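Local atomic coordinates of acyl-homoserine-lactone synthase (Mesorhizobium sp. ORS 3359, PDB entry 6WNS), a protein that probably synthesises an acyl-homoserine lactone quorum-sensing signal by transferring an acyl chain from a coenzyme A thioester. Residues 23-31 with 44-52; 65-73 with 103-111. One frame throughout, in Å; residues are numbered along the deposited sequence.

Contact 1 (23-31 with 44-52)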
ATOM      1  N   PHE A  23       7.530   4.763  11.293  1.00 37.67           N
ATOM      2  CA  PHE A  23       7.828   6.141  10.824  1.00 36.68           C
ATOM      3  C   PHE A  23       9.349   6.374  10.675  1.00 41.46           C
ATOM      4  O   PHE A  23       9.815   7.153   9.822  1.00 36.91           O
ATOM      5  CB  PHE A  23       7.142   7.161  11.694  1.00 36.80           C
ATOM      6  CG  PHE A  23       5.677   7.221  11.350  1.00 36.73           C
ATOM      7  CD1 PHE A  23       4.719   6.759  12.241  1.00 37.05           C
ATOM      8  CD2 PHE A  23       5.257   7.743  10.146  1.00 41.48           C
ATOM      9  CE1 PHE A  23       3.357   6.783  11.924  1.00 40.22           C
ATOM     10  CE2 PHE A  23       3.908   7.787   9.834  1.00 39.42           C
ATOM     11  CZ  PHE A  23       2.959   7.279  10.704  1.00 38.34           C
ATOM     12  N   ARG A  24      10.150   5.666  11.445  1.00 41.48           N
ATOM     13  CA  ARG A  24      11.639   5.721  11.331  1.00 42.51           C
ATOM     14  C   ARG A  24      12.052   5.014  10.057  1.00 41.79           C
ATOM     15  O   ARG A  24      12.955   5.503   9.368  1.00 43.10           O
ATOM     16  CB  ARG A  24      12.297   5.089  12.573  1.00 48.29           C
ATOM     17  CG  ARG A  24      12.024   5.878  13.851  1.00 51.91           C
ATOM     18  CD  ARG A  24      13.056   5.691  14.987  1.00 62.18           C
ATOM     19  NE  ARG A  24      12.548   5.771  16.361  1.00 70.13           N
ATOM     20  CZ  ARG A  24      11.508   6.492  16.837  1.00 86.40           C
ATOM     21  NH1 ARG A  24      10.767   7.255  16.038  1.00 96.74           N
ATOM     22  NH2 ARG A  24      11.187   6.418  18.133  1.00 90.36           N
ATOM     23  N   ILE A  25      11.451   3.852   9.783  1.00 43.88           N
ATOM     24  CA  ILE A  25      11.684   3.078   8.550  1.00 44.36           C
ATOM     25  C   ILE A  25      11.363   3.930   7.321  1.00 44.52           C
ATOM     26  O   ILE A  25      12.132   3.914   6.320  1.00 45.41           O
ATOM     27  CB  ILE A  25      10.912   1.756   8.619  1.00 48.99           C
ATOM     28  CG1 ILE A  25      11.595   0.807   9.603  1.00 51.63           C
ATOM     29  CG2 ILE A  25      10.810   1.157   7.249  1.00 52.01           C
ATOM     30  CD1 ILE A  25      10.806  -0.478   9.868  1.00 57.00           C
ATOM     31  N   ARG A  26      10.268   4.657   7.351  1.00 41.50           N
ATOM     32  CA  ARG A  26       9.921   5.578   6.223  1.00 42.41           C
ATOM     33  C   ARG A  26      10.998   6.630   6.005  1.00 37.57           C
ATOM     34  O   ARG A  26      11.303   7.019   4.826  1.00 38.55           O
ATOM     35  CB  ARG A  26       8.537   6.159   6.534  1.00 41.02           C
ATOM     36  CG  ARG A  26       7.509   5.090   6.200  1.00 45.11           C
ATOM     37  CD  ARG A  26       6.109   5.493   6.394  1.00 42.50           C
ATOM     38  NE  ARG A  26       5.812   6.746   5.692  1.00 41.56           N
ATOM     39  CZ  ARG A  26       4.630   7.334   5.797  1.00 37.09           C
ATOM     40  NH1 ARG A  26       3.615   6.666   6.292  1.00 37.60           N
ATOM     41  NH2 ARG A  26       4.471   8.568   5.390  1.00 35.66           N
ATOM     42  N   TYR A  27      11.640   7.077   7.071  1.00 40.87           N
ATOM     43  CA  TYR A  27      12.811   7.971   6.935  1.00 40.98           C
ATOM     44  C   TYR A  27      13.918   7.225   6.184  1.00 44.78           C
ATOM     45  O   TYR A  27      14.409   7.760   5.184  1.00 46.38           O
ATOM     46  CB  TYR A  27      13.294   8.472   8.288  1.00 43.90           C
ATOM     47  CG  TYR A  27      14.687   8.974   8.235  1.00 46.16           C
ATOM     48  CD1 TYR A  27      14.905  10.270   7.822  1.00 49.52           C
ATOM     49  CD2 TYR A  27      15.785   8.168   8.519  1.00 54.21           C
ATOM     50  CE1 TYR A  27      16.170  10.794   7.751  1.00 51.82           C
ATOM     51  CE2 TYR A  27      17.075   8.681   8.458  1.00 53.80           C
ATOM     52  CZ  TYR A  27      17.260   9.994   8.045  1.00 58.82           C
ATOM     53  OH  TYR A  27      18.477  10.601   7.957  1.00 62.09           O
ATOM     54  N   ASP A  28      14.208   5.990   6.572  1.00 44.16           N
ATOM     55  CA  ASP A  28      15.299   5.201   5.916  1.00 48.58           C
ATOM     56  C   ASP A  28      14.992   5.018   4.426  1.00 47.29           C
ATOM     57  O   ASP A  28      15.914   5.145   3.587  1.00 52.27           O
ATOM     58  CB  ASP A  28      15.506   3.866   6.601  1.00 51.66           C
ATOM     59  CG  ASP A  28      15.949   3.964   8.052  1.00 55.19           C
ATOM     60  OD1 ASP A  28      16.635   4.911   8.408  1.00 55.50           O
ATOM     61  OD2 ASP A  28      15.549   3.095   8.829  1.00 65.48           O
ATOM     62  N   ILE A  29      13.749   4.769   4.070  1.00 46.68           N
ATOM     63  CA  ILE A  29      13.339   4.375   2.707  1.00 50.62           C
ATOM     64  C   ILE A  29      13.156   5.610   1.849  1.00 54.60           C
ATOM     65  O   ILE A  29      13.651   5.619   0.705  1.00 54.53           O
ATOM     66  CB  ILE A  29      12.034   3.584   2.751  1.00 55.78           C
ATOM     67  CG1 ILE A  29      12.240   2.184   3.306  1.00 59.40           C
ATOM     68  CG2 ILE A  29      11.343   3.556   1.384  1.00 62.35           C
ATOM     69  CD1 ILE A  29      10.917   1.500   3.564  1.00 64.25           C
ATOM     70  N   TYR A  30      12.389   6.584   2.335  1.00 50.56           N
ATOM     71  CA  TYR A  30      11.867   7.669   1.477  1.00 48.23           C
ATOM     72  C   TYR A  30      12.777   8.876   1.556  1.00 49.95           C
ATOM     73  O   TYR A  30      12.861   9.589   0.511  1.00 52.57           O
ATOM     74  CB  TYR A  30      10.413   8.041   1.826  1.00 47.45           C
ATOM     75  CG  TYR A  30       9.470   6.917   1.538  1.00 46.85           C
ATOM     76  CD1 TYR A  30       9.087   6.035   2.532  1.00 46.97           C
ATOM     77  CD2 TYR A  30       9.030   6.669   0.241  1.00 50.91           C
ATOM     78  CE1 TYR A  30       8.241   4.976   2.255  1.00 48.69           C
ATOM     79  CE2 TYR A  30       8.207   5.585  -0.058  1.00 51.90           C
ATOM     80  CZ  TYR A  30       7.837   4.725   0.953  1.00 50.62           C
ATOM     81  OH  TYR A  30       7.020   3.679   0.670  1.00 51.70           O
ATOM     82  N   VAL A  31      13.263   9.240   2.758  1.00 46.77           N
ATOM     83  CA  VAL A  31      14.056  10.495   2.884  1.00 47.73           C
ATOM     84  C   VAL A  31      15.504  10.163   2.500  1.00 57.08           C
ATOM     85  O   VAL A  31      16.052  10.975   1.686  1.00 53.34           O
ATOM     86  CB  VAL A  31      13.919  11.162   4.264  1.00 51.30           C
ATOM     87  CG1 VAL A  31      14.930  12.270   4.500  1.00 50.95           C
ATOM     88  CG2 VAL A  31      12.474  11.704   4.396  1.00 49.53           C
ATOM     89  N   ASN A  44      14.283  12.039  12.567  1.00 39.28           N
ATOM     90  CA  ASN A  44      14.475  10.984  11.550  1.00 43.13           C
ATOM     91  C   ASN A  44      13.174  10.216  11.419  1.00 43.41           C
ATOM     92  O   ASN A  44      13.151   9.018  11.635  1.00 40.05           O
ATOM     93  CB  ASN A  44      15.729  10.140  11.864  1.00 50.34           C
ATOM     94  CG  ASN A  44      17.001  10.869  11.524  1.00 54.36           C
ATOM     95  OD1 ASN A  44      16.901  12.008  11.074  1.00 49.99           O
ATOM     96  ND2 ASN A  44      18.189  10.265  11.766  1.00 52.00           N
ATOM     97  N   ILE A  45      12.121  10.872  10.918  1.00 37.73           N
ATOM     98  CA  ILE A  45      10.887  10.196  10.490  1.00 36.62           C
ATOM     99  C   ILE A  45      10.473  10.771   9.126  1.00 37.97           C
ATOM    100  O   ILE A  45      10.970  11.816   8.737  1.00 38.01           O
ATOM    101  CB  ILE A  45       9.740  10.359  11.500  1.00 37.92           C
ATOM    102  CG1 ILE A  45       9.392  11.828  11.624  1.00 40.69           C
ATOM    103  CG2 ILE A  45      10.041   9.749  12.856  1.00 41.25           C
ATOM    104  CD1 ILE A  45       8.026  12.100  12.253  1.00 44.70           C
ATOM    105  N   GLU A  46       9.667  10.016   8.423  1.00 36.37           N
ATOM    106  CA  GLU A  46       8.985  10.549   7.201  1.00 34.08           C
ATOM    107  C   GLU A  46       7.480  10.379   7.438  1.00 33.97           C
ATOM    108  O   GLU A  46       6.995   9.285   7.787  1.00 37.17           O
ATOM    109  CB  GLU A  46       9.553   9.932   5.950  1.00 35.96           C
ATOM    110  CG  GLU A  46       9.001  10.541   4.649  1.00 35.33           C
ATOM    111  CD  GLU A  46       7.619  10.041   4.239  1.00 40.19           C
ATOM    112  OE1 GLU A  46       7.325   8.847   4.442  1.00 41.33           O
ATOM    113  OE2 GLU A  46       6.869  10.877   3.610  1.00 40.92           O
ATOM    114  N   ILE A  47       6.741  11.452   7.143  1.00 35.04           N
ATOM    115  CA  ILE A  47       5.311  11.525   7.437  1.00 35.01           C
ATOM    116  C   ILE A  47       4.720  12.556   6.472  1.00 36.56           C
ATOM    117  O   ILE A  47       5.343  13.568   6.205  1.00 33.04           O
ATOM    118  CB  ILE A  47       5.078  11.801   8.947  1.00 36.18           C
ATOM    119  CG1 ILE A  47       3.611  11.694   9.335  1.00 37.24           C
ATOM    120  CG2 ILE A  47       5.617  13.160   9.321  1.00 36.45           C
ATOM    121  CD1 ILE A  47       3.368  11.784  10.868  1.00 41.93           C
ATOM    122  N   ASP A  48       3.519  12.283   5.982  1.00 33.94           N
ATOM    123  CA  ASP A  48       2.887  13.163   4.990  1.00 36.48           C
ATOM    124  C   ASP A  48       1.476  13.535   5.438  1.00 38.58           C
ATOM    125  O   ASP A  48       1.016  13.202   6.567  1.00 33.54           O
ATOM    126  CB  ASP A  48       2.972  12.557   3.591  1.00 36.63           C
ATOM    127  CG  ASP A  48       2.005  11.424   3.326  1.00 35.18           C
ATOM    128  OD1 ASP A  48       1.143  11.183   4.207  1.00 36.32           O
ATOM    129  OD2 ASP A  48       2.223  10.736   2.294  1.00 37.79           O
ATOM    130  N   ALA A  49       0.791  14.296   4.591  1.00 35.84           N
ATOM    131  CA  ALA A  49      -0.535  14.846   4.950  1.00 37.43           C
ATOM    132  C   ALA A  49      -1.546  13.729   5.181  1.00 37.30           C
ATOM    133  O   ALA A  49      -2.615  14.009   5.734  1.00 36.72           O
ATOM    134  CB  ALA A  49      -0.958  15.765   3.823  1.00 41.60           C
ATOM    135  N   PHE A  50      -1.288  12.520   4.707  1.00 35.80           N
ATOM    136  CA  PHE A  50      -2.258  11.418   4.731  1.00 34.44           C
ATOM    137  C   PHE A  50      -2.071  10.524   5.930  1.00 39.45           C
ATOM    138  O   PHE A  50      -2.928   9.622   6.172  1.00 38.09           O
ATOM    139  CB  PHE A  50      -2.211  10.631   3.429  1.00 39.23           C
ATOM    140  CG  PHE A  50      -2.295  11.558   2.238  1.00 40.25           C
ATOM    141  CD1 PHE A  50      -3.402  12.399   2.042  1.00 44.16           C
ATOM    142  CD2 PHE A  50      -1.278  11.589   1.302  1.00 41.22           C
ATOM    143  CE1 PHE A  50      -3.457  13.259   0.937  1.00 44.92           C
ATOM    144  CE2 PHE A  50      -1.319  12.476   0.239  1.00 42.80           C
ATOM    145  CZ  PHE A  50      -2.437  13.266   0.021  1.00 43.71           C
ATOM    146  N   ASP A  51      -1.038  10.790   6.732  1.00 36.76           N
ATOM    147  CA  ASP A  51      -0.844  10.042   7.986  1.00 34.56           C
ATOM    148  C   ASP A  51      -1.662  10.743   9.063  1.00 37.38           C
ATOM    149  O   ASP A  51      -1.092  11.571   9.789  1.00 35.40           O
ATOM    150  CB  ASP A  51       0.664   9.973   8.313  1.00 33.05           C
ATOM    151  CG  ASP A  51       1.468   9.170   7.345  1.00 32.85           C
ATOM    152  OD1 ASP A  51       2.322   9.760   6.637  1.00 33.59           O
ATOM    153  OD2 ASP A  51       1.138   7.958   7.199  1.00 36.11           O
ATOM    154  N   ASN A  52      -2.957  10.429   9.202  1.00 37.52           N
ATOM    155  CA  ASN A  52      -3.841  10.993  10.236  1.00 35.46           C
ATOM    156  C   ASN A  52      -4.745   9.863  10.721  1.00 38.50           C
ATOM    157  O   ASN A  52      -4.496   8.696  10.380  1.00 42.23           O
ATOM    158  CB  ASN A  52      -4.569  12.229   9.694  1.00 40.95           C
ATOM    159  CG  ASN A  52      -5.546  11.903   8.578  1.00 42.96           C
ATOM    160  OD1 ASN A  52      -5.886  10.717   8.371  1.00 39.97           O
ATOM    161  ND2 ASN A  52      -6.099  12.954   7.968  1.00 42.60           N
TER
HETATM  162  O   HOH W   1      20.820  10.535   9.652  1.00 72.55           O

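Contact 2 (65-73 with 103-111)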
ATOM      1  N   GLY A  65       9.073  -9.163  16.251  1.00 69.99           N
ATOM      2  CA  GLY A  65       8.238  -7.951  16.080  1.00 69.84           C
ATOM      3  C   GLY A  65       8.715  -7.034  14.956  1.00 69.58           C
ATOM      4  O   GLY A  65       8.113  -5.992  14.788  1.00 71.81           O
ATOM      5  N   LYS A  66       9.713  -7.437  14.163  1.00 76.57           N
ATOM      6  CA  LYS A  66      10.467  -6.568  13.210  1.00 76.61           C
ATOM      7  C   LYS A  66       9.596  -6.294  11.968  1.00 71.31           C
ATOM      8  O   LYS A  66       8.925  -7.210  11.465  1.00 73.41           O
ATOM      9  CB  LYS A  66      11.790  -7.262  12.873  1.00 86.50           C
ATOM     10  CG  LYS A  66      12.917  -6.391  12.339  1.00 91.28           C
ATOM     11  CD  LYS A  66      13.861  -7.178  11.440  1.00 96.59           C
ATOM     12  CE  LYS A  66      15.305  -6.728  11.502  1.00103.60           C
ATOM     13  NZ  LYS A  66      15.965  -7.129  12.771  1.00112.54           N
ATOM     14  N   ILE A  67       9.547  -5.048  11.486  1.00 69.15           N
ATOM     15  CA  ILE A  67       8.767  -4.728  10.260  1.00 60.98           C
ATOM     16  C   ILE A  67       9.553  -5.216   9.029  1.00 63.03           C
ATOM     17  O   ILE A  67      10.685  -4.768   8.854  1.00 60.47           O
ATOM     18  CB  ILE A  67       8.463  -3.221  10.182  1.00 57.25           C
ATOM     19  CG1 ILE A  67       7.435  -2.779  11.214  1.00 58.01           C
ATOM     20  CG2 ILE A  67       7.976  -2.917   8.788  1.00 56.68           C
ATOM     21  CD1 ILE A  67       7.642  -1.348  11.725  1.00 60.88           C
ATOM     22  N   VAL A  68       8.956  -6.053   8.169  1.00 63.34           N
ATOM     23  CA  VAL A  68       9.650  -6.588   6.968  1.00 66.42           C
ATOM     24  C   VAL A  68       8.985  -6.086   5.680  1.00 62.39           C
ATOM     25  O   VAL A  68       9.616  -6.217   4.549  1.00 61.22           O
ATOM     26  CB  VAL A  68       9.746  -8.121   7.069  1.00 69.36           C
ATOM     27  CG1 VAL A  68      10.491  -8.497   8.341  1.00 73.48           C
ATOM     28  CG2 VAL A  68       8.378  -8.805   7.024  1.00 70.95           C
ATOM     29  N   GLY A  69       7.811  -5.468   5.796  1.00 58.48           N
ATOM     30  CA  GLY A  69       7.205  -4.791   4.637  1.00 56.30           C
ATOM     31  C   GLY A  69       5.867  -4.196   4.978  1.00 58.81           C
ATOM     32  O   GLY A  69       5.406  -4.350   6.139  1.00 58.21           O
ATOM     33  N   GLY A  70       5.232  -3.519   4.031  1.00 59.92           N
ATOM     34  CA  GLY A  70       3.902  -2.998   4.377  1.00 58.38           C
ATOM     35  C   GLY A  70       3.275  -2.157   3.319  1.00 54.33           C
ATOM     36  O   GLY A  70       3.745  -2.183   2.177  1.00 51.37           O
ATOM     37  N   SER A  71       2.175  -1.498   3.714  1.00 50.54           N
ATOM     38  CA  SER A  71       1.401  -0.611   2.830  1.00 51.01           C
ATOM     39  C   SER A  71       0.461   0.225   3.671  1.00 46.00           C
ATOM     40  O   SER A  71       0.315  -0.065   4.858  1.00 45.27           O
ATOM     41  CB  SER A  71       0.717  -1.416   1.739  1.00 61.51           C
ATOM     42  OG  SER A  71       0.571  -2.735   2.149  1.00 82.15           O
ATOM     43  N   ARG A  72      -0.136   1.209   3.039  1.00 44.49           N
ATOM     44  CA  ARG A  72      -1.058   2.166   3.669  1.00 42.25           C
ATOM     45  C   ARG A  72      -2.292   2.270   2.792  1.00 43.74           C
ATOM     46  O   ARG A  72      -2.177   2.141   1.562  1.00 46.03           O
ATOM     47  CB  ARG A  72      -0.439   3.541   3.805  1.00 40.38           C
ATOM     48  CG  ARG A  72      -1.299   4.585   4.474  1.00 38.32           C
ATOM     49  CD  ARG A  72      -0.495   5.877   4.582  1.00 37.79           C
ATOM     50  NE  ARG A  72      -0.099   6.517   3.319  1.00 37.90           N
ATOM     51  CZ  ARG A  72       0.371   7.736   3.253  1.00 36.48           C
ATOM     52  NH1 ARG A  72       0.550   8.405   4.394  1.00 37.88           N
ATOM     53  NH2 ARG A  72       0.654   8.313   2.080  1.00 38.03           N
ATOM     54  N   LEU A  73      -3.421   2.302   3.457  1.00 47.09           N
ATOM     55  CA  LEU A  73      -4.727   2.543   2.804  1.00 48.28           C
ATOM     56  C   LEU A  73      -5.333   3.793   3.422  1.00 47.11           C
ATOM     57  O   LEU A  73      -5.411   3.904   4.710  1.00 46.84           O
ATOM     58  CB  LEU A  73      -5.616   1.337   3.047  1.00 52.69           C
ATOM     59  CG  LEU A  73      -5.289   0.098   2.231  1.00 54.83           C
ATOM     60  CD1 LEU A  73      -6.118  -1.079   2.704  1.00 57.96           C
ATOM     61  CD2 LEU A  73      -5.494   0.341   0.744  1.00 56.69           C
ATOM     62  N   TRP A 103      -4.343   2.861  -2.053  1.00 51.03           N
ATOM     63  CA  TRP A 103      -3.048   2.222  -1.712  1.00 51.58           C
ATOM     64  C   TRP A 103      -1.899   3.203  -1.948  1.00 49.31           C
ATOM     65  O   TRP A 103      -1.771   3.719  -3.097  1.00 50.86           O
ATOM     66  CB  TRP A 103      -2.885   0.980  -2.571  1.00 52.45           C
ATOM     67  CG  TRP A 103      -1.694   0.115  -2.326  1.00 52.89           C
ATOM     68  CD1 TRP A 103      -0.900   0.030  -1.222  1.00 51.88           C
ATOM     69  CD2 TRP A 103      -1.240  -0.910  -3.227  1.00 54.71           C
ATOM     70  NE1 TRP A 103       0.028  -0.974  -1.393  1.00 51.43           N
ATOM     71  CE2 TRP A 103      -0.176  -1.580  -2.593  1.00 51.81           C
ATOM     72  CE3 TRP A 103      -1.693  -1.385  -4.473  1.00 57.53           C
ATOM     73  CZ2 TRP A 103       0.506  -2.622  -3.203  1.00 56.20           C
ATOM     74  CZ3 TRP A 103      -1.017  -2.408  -5.086  1.00 58.37           C
ATOM     75  CH2 TRP A 103       0.066  -3.028  -4.454  1.00 59.61           C
ATOM     76  N   THR A 104      -1.095   3.437  -0.898  1.00 47.99           N
ATOM     77  CA  THR A 104       0.179   4.170  -1.022  1.00 48.47           C
ATOM     78  C   THR A 104       1.240   3.394  -0.226  1.00 48.23           C
ATOM     79  O   THR A 104       0.886   2.543   0.629  1.00 43.28           O
ATOM     80  CB  THR A 104      -0.017   5.628  -0.569  1.00 44.71           C
ATOM     81  OG1 THR A 104      -0.679   5.650   0.703  1.00 41.54           O
ATOM     82  CG2 THR A 104      -0.831   6.453  -1.546  1.00 45.56           C
ATOM     83  N   ARG A 105       2.496   3.775  -0.404  1.00 47.19           N
ATOM     84  CA  ARG A 105       3.596   3.369   0.506  1.00 44.26           C
ATOM     85  C   ARG A 105       3.721   1.847   0.573  1.00 47.12           C
ATOM     86  O   ARG A 105       3.807   1.316   1.650  1.00 46.95           O
ATOM     87  CB  ARG A 105       3.383   4.089   1.828  1.00 39.79           C
ATOM     88  CG  ARG A 105       3.319   5.596   1.627  1.00 41.14           C
ATOM     89  CD  ARG A 105       4.330   6.285   0.703  1.00 43.14           C
ATOM     90  NE  ARG A 105       4.292   7.739   0.923  1.00 41.32           N
ATOM     91  CZ  ARG A 105       5.065   8.354   1.811  1.00 42.29           C
ATOM     92  NH1 ARG A 105       6.140   7.738   2.275  1.00 43.81           N
ATOM     93  NH2 ARG A 105       4.939   9.650   2.009  1.00 38.77           N
ATOM     94  N   PHE A 106       3.738   1.178  -0.576  1.00 45.09           N
ATOM     95  CA  PHE A 106       4.094  -0.247  -0.629  1.00 47.98           C
ATOM     96  C   PHE A 106       5.597  -0.352  -0.470  1.00 49.19           C
ATOM     97  O   PHE A 106       6.307   0.363  -1.188  1.00 51.19           O
ATOM     98  CB  PHE A 106       3.702  -0.878  -1.955  1.00 51.77           C
ATOM     99  CG  PHE A 106       4.246  -2.266  -2.135  1.00 55.14           C
ATOM    100  CD1 PHE A 106       3.627  -3.352  -1.531  1.00 60.25           C
ATOM    101  CD2 PHE A 106       5.385  -2.475  -2.898  1.00 60.59           C
ATOM    102  CE1 PHE A 106       4.106  -4.640  -1.760  1.00 61.55           C
ATOM    103  CE2 PHE A 106       5.879  -3.755  -3.096  1.00 64.53           C
ATOM    104  CZ  PHE A 106       5.224  -4.832  -2.538  1.00 68.05           C
ATOM    105  N   PHE A 107       6.069  -1.096   0.500  1.00 49.95           N
ATOM    106  CA  PHE A 107       7.521  -1.381   0.575  1.00 51.44           C
ATOM    107  C   PHE A 107       7.753  -2.791   1.109  1.00 53.34           C
ATOM    108  O   PHE A 107       6.956  -3.327   1.919  1.00 51.26           O
ATOM    109  CB  PHE A 107       8.204  -0.358   1.483  1.00 50.93           C
ATOM    110  CG  PHE A 107       7.762  -0.490   2.910  1.00 50.85           C
ATOM    111  CD1 PHE A 107       6.523  -0.028   3.322  1.00 54.48           C
ATOM    112  CD2 PHE A 107       8.550  -1.161   3.825  1.00 54.42           C
ATOM    113  CE1 PHE A 107       6.109  -0.187   4.632  1.00 53.12           C
ATOM    114  CE2 PHE A 107       8.158  -1.263   5.150  1.00 52.76           C
ATOM    115  CZ  PHE A 107       6.949  -0.774   5.553  1.00 51.97           C
ATOM    116  N   VAL A 108       8.899  -3.301   0.714  1.00 54.39           N
ATOM    117  CA  VAL A 108       9.513  -4.523   1.244  1.00 58.00           C
ATOM    118  C   VAL A 108      10.938  -4.177   1.656  1.00 62.65           C
ATOM    119  O   VAL A 108      11.763  -3.581   0.831  1.00 60.57           O
ATOM    120  CB  VAL A 108       9.494  -5.628   0.165  1.00 61.76           C
ATOM    121  CG1 VAL A 108      10.017  -6.941   0.704  1.00 66.81           C
ATOM    122  CG2 VAL A 108       8.101  -5.783  -0.436  1.00 60.75           C
ATOM    123  N   MET A 109      11.271  -4.591   2.862  1.00 65.07           N
ATOM    124  CA  MET A 109      12.608  -4.313   3.394  1.00 73.60           C
ATOM    125  C   MET A 109      13.572  -5.215   2.624  1.00 77.12           C
ATOM    126  O   MET A 109      13.179  -6.243   2.067  1.00 76.52           O
ATOM    127  CB  MET A 109      12.661  -4.515   4.913  1.00 74.79           C
ATOM    128  CG  MET A 109      11.659  -3.661   5.624  1.00 76.92           C
ATOM    129  SD  MET A 109      12.090  -1.894   5.427  1.00 72.94           S
ATOM    130  CE  MET A 109      13.580  -1.796   6.432  1.00 78.45           C
ATOM    131  N   PRO A 110      14.817  -4.747   2.417  1.00 80.58           N
ATOM    132  CA  PRO A 110      15.866  -5.614   1.885  1.00 88.14           C
ATOM    133  C   PRO A 110      15.963  -6.952   2.656  1.00 95.43           C
ATOM    134  O   PRO A 110      15.961  -7.987   1.974  1.00101.61           O
ATOM    135  CB  PRO A 110      17.136  -4.733   1.947  1.00 85.56           C
ATOM    136  CG  PRO A 110      16.771  -3.489   2.753  1.00 85.09           C
ATOM    137  CD  PRO A 110      15.266  -3.365   2.671  1.00 81.78           C
ATOM    138  N   SER A 111      16.029  -6.919   4.011  1.00102.27           N
ATOM    139  CA  SER A 111      16.128  -8.110   4.926  1.00112.49           C
ATOM    140  C   SER A 111      15.234  -7.943   6.169  1.00108.93           C
ATOM    141  O   SER A 111      14.609  -6.869   6.280  1.00111.34           O
ATOM    142  CB  SER A 111      17.560  -8.418   5.351  1.00109.27           C
ATOM    143  OG  SER A 111      18.301  -8.962   4.279  1.00109.66           O
TER

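Contact 1 (23-31 with 44-52)
Arg26 is the charged hub between helix 16-31 and the irregular chain 44-52, holding two carboxylates from different edges of its guanidinium. It takes Glu46 side-on: NE and NH2 both donate to Glu46 OE1, NE at 2.9 Å and within the guanidinium plane, both from one face of the carboxylate. Arg26 takes Asp51 end-on, NH2 to Asp51 OD1 (2.8 Å) and NH1 to Asp51 OD2 (2.9 Å), syn but tilted from the carboxylate plane. The bend at chi3 (53°) turns the guanidinium toward them. Asp51 OD1 also accepts from Asp48 N, through its anti lone pair, which fixes the carboxylate's rotation, and Tyr57 OH binds Asp51 OD2.

One backbone bond joins the segments, Glu46 N to Phe23 O at 3.2 Å.

The flat groups differ in their approach. The Asn44 side chain lies over a Tyr27 face, amide and ring planes only 7° apart, with Asn44 CB 3.8 Å from the Tyr27 ring centroid (CH-pi); a water bound to Tyr27 OH is weakly held by Asn44 ND2. Phe23 instead meets the carboxylate of Asp51 at its ring edge, while its CE2 touches Ile47 CG1. Val31 CG2 packs on the aliphatic CG of Glu46.

The loop thus lies along helix 16-31, ahead of strand 56-60. Arg72 of strand 69-75 and Arg105 of strand 100-108 join the cluster from the sheet, Arg105 bridging to Glu46.

Contact 2 (65-73 with 103-111)
Gly70 N donates to Phe107 O at 2.7 Å, in the carbonyl plane, and Phe107 N returns a bond to Gly70 O, so these two residues form a hydrogen-bonded antiparallel pair. The ring of Phe107 folds back over its partner: CG sits between the backbone N and carbonyl carbon (chi1 66°), and Gly70 N lies 3.5 Å above the ring's centre. Gly70 has no side chain to intervene between strand and ring, Gly69 C also lies over that face toward its rim, and Ile67 CG2 reaches the ring edge, 4.0 Å from Phe107 CE2.

Arg72 and Thr104 make the next hydrogen-bonded pair, with Thr104 O met nearly end-on by Arg72 N. Their side chains add a bond: Arg72 NE gives its proton to Thr104 OG1 at 2.8 Å, within the guanidinium plane, and NH2 adds a weak one. Over a face of that guanidinium lies Arg105 CG, 3.8 Å from Arg72 NH2; the two arginines run side by side, and both reach acidic residues of 44-52, Arg105 chiefly Glu46.

Between the two pairs the register slips by one residue, a beta bulge at Arg105 and Phe106. Such a bulge in this strand is consistent with the acyl-CoA-binding GNAT fold. Ser71 CB comes up to the indole edge of Trp103, 3.2 Å from NE1, a buried nitrogen with no polar partner in the model.

Strand 56-60 flanks 69-75 and strand 140-146 flanks 100-108. Helix 121-135 covers the Ser71, Trp103 and Phe106 side, and helix 16-31 packs on Ile67, Phe107 and Met109.

Contact 2 lies nearer the centre of the chain (about 8 Å, against 14 Å for contact 1, centre to centre) and is mostly buried strand pairing in the middle of the mixed sheet; contact 1 sits further out, where a loop packs on helix 16-31. Backbone bonds dominate contact 2, whereas contact 1 has a single one and relies on carboxylates. The two meet along one seam: Glu46 OE1 bridges to Arg105 NH1 at 2.7 Å, Asp48 OD1 to Arg72 NH1 at 2.8 Å, and, farther along, Ile29 packs on Phe107. The arginines of the helix and the sheet thus share the loop's acids, a charged cluster that joins the loop, the helix and the sheet.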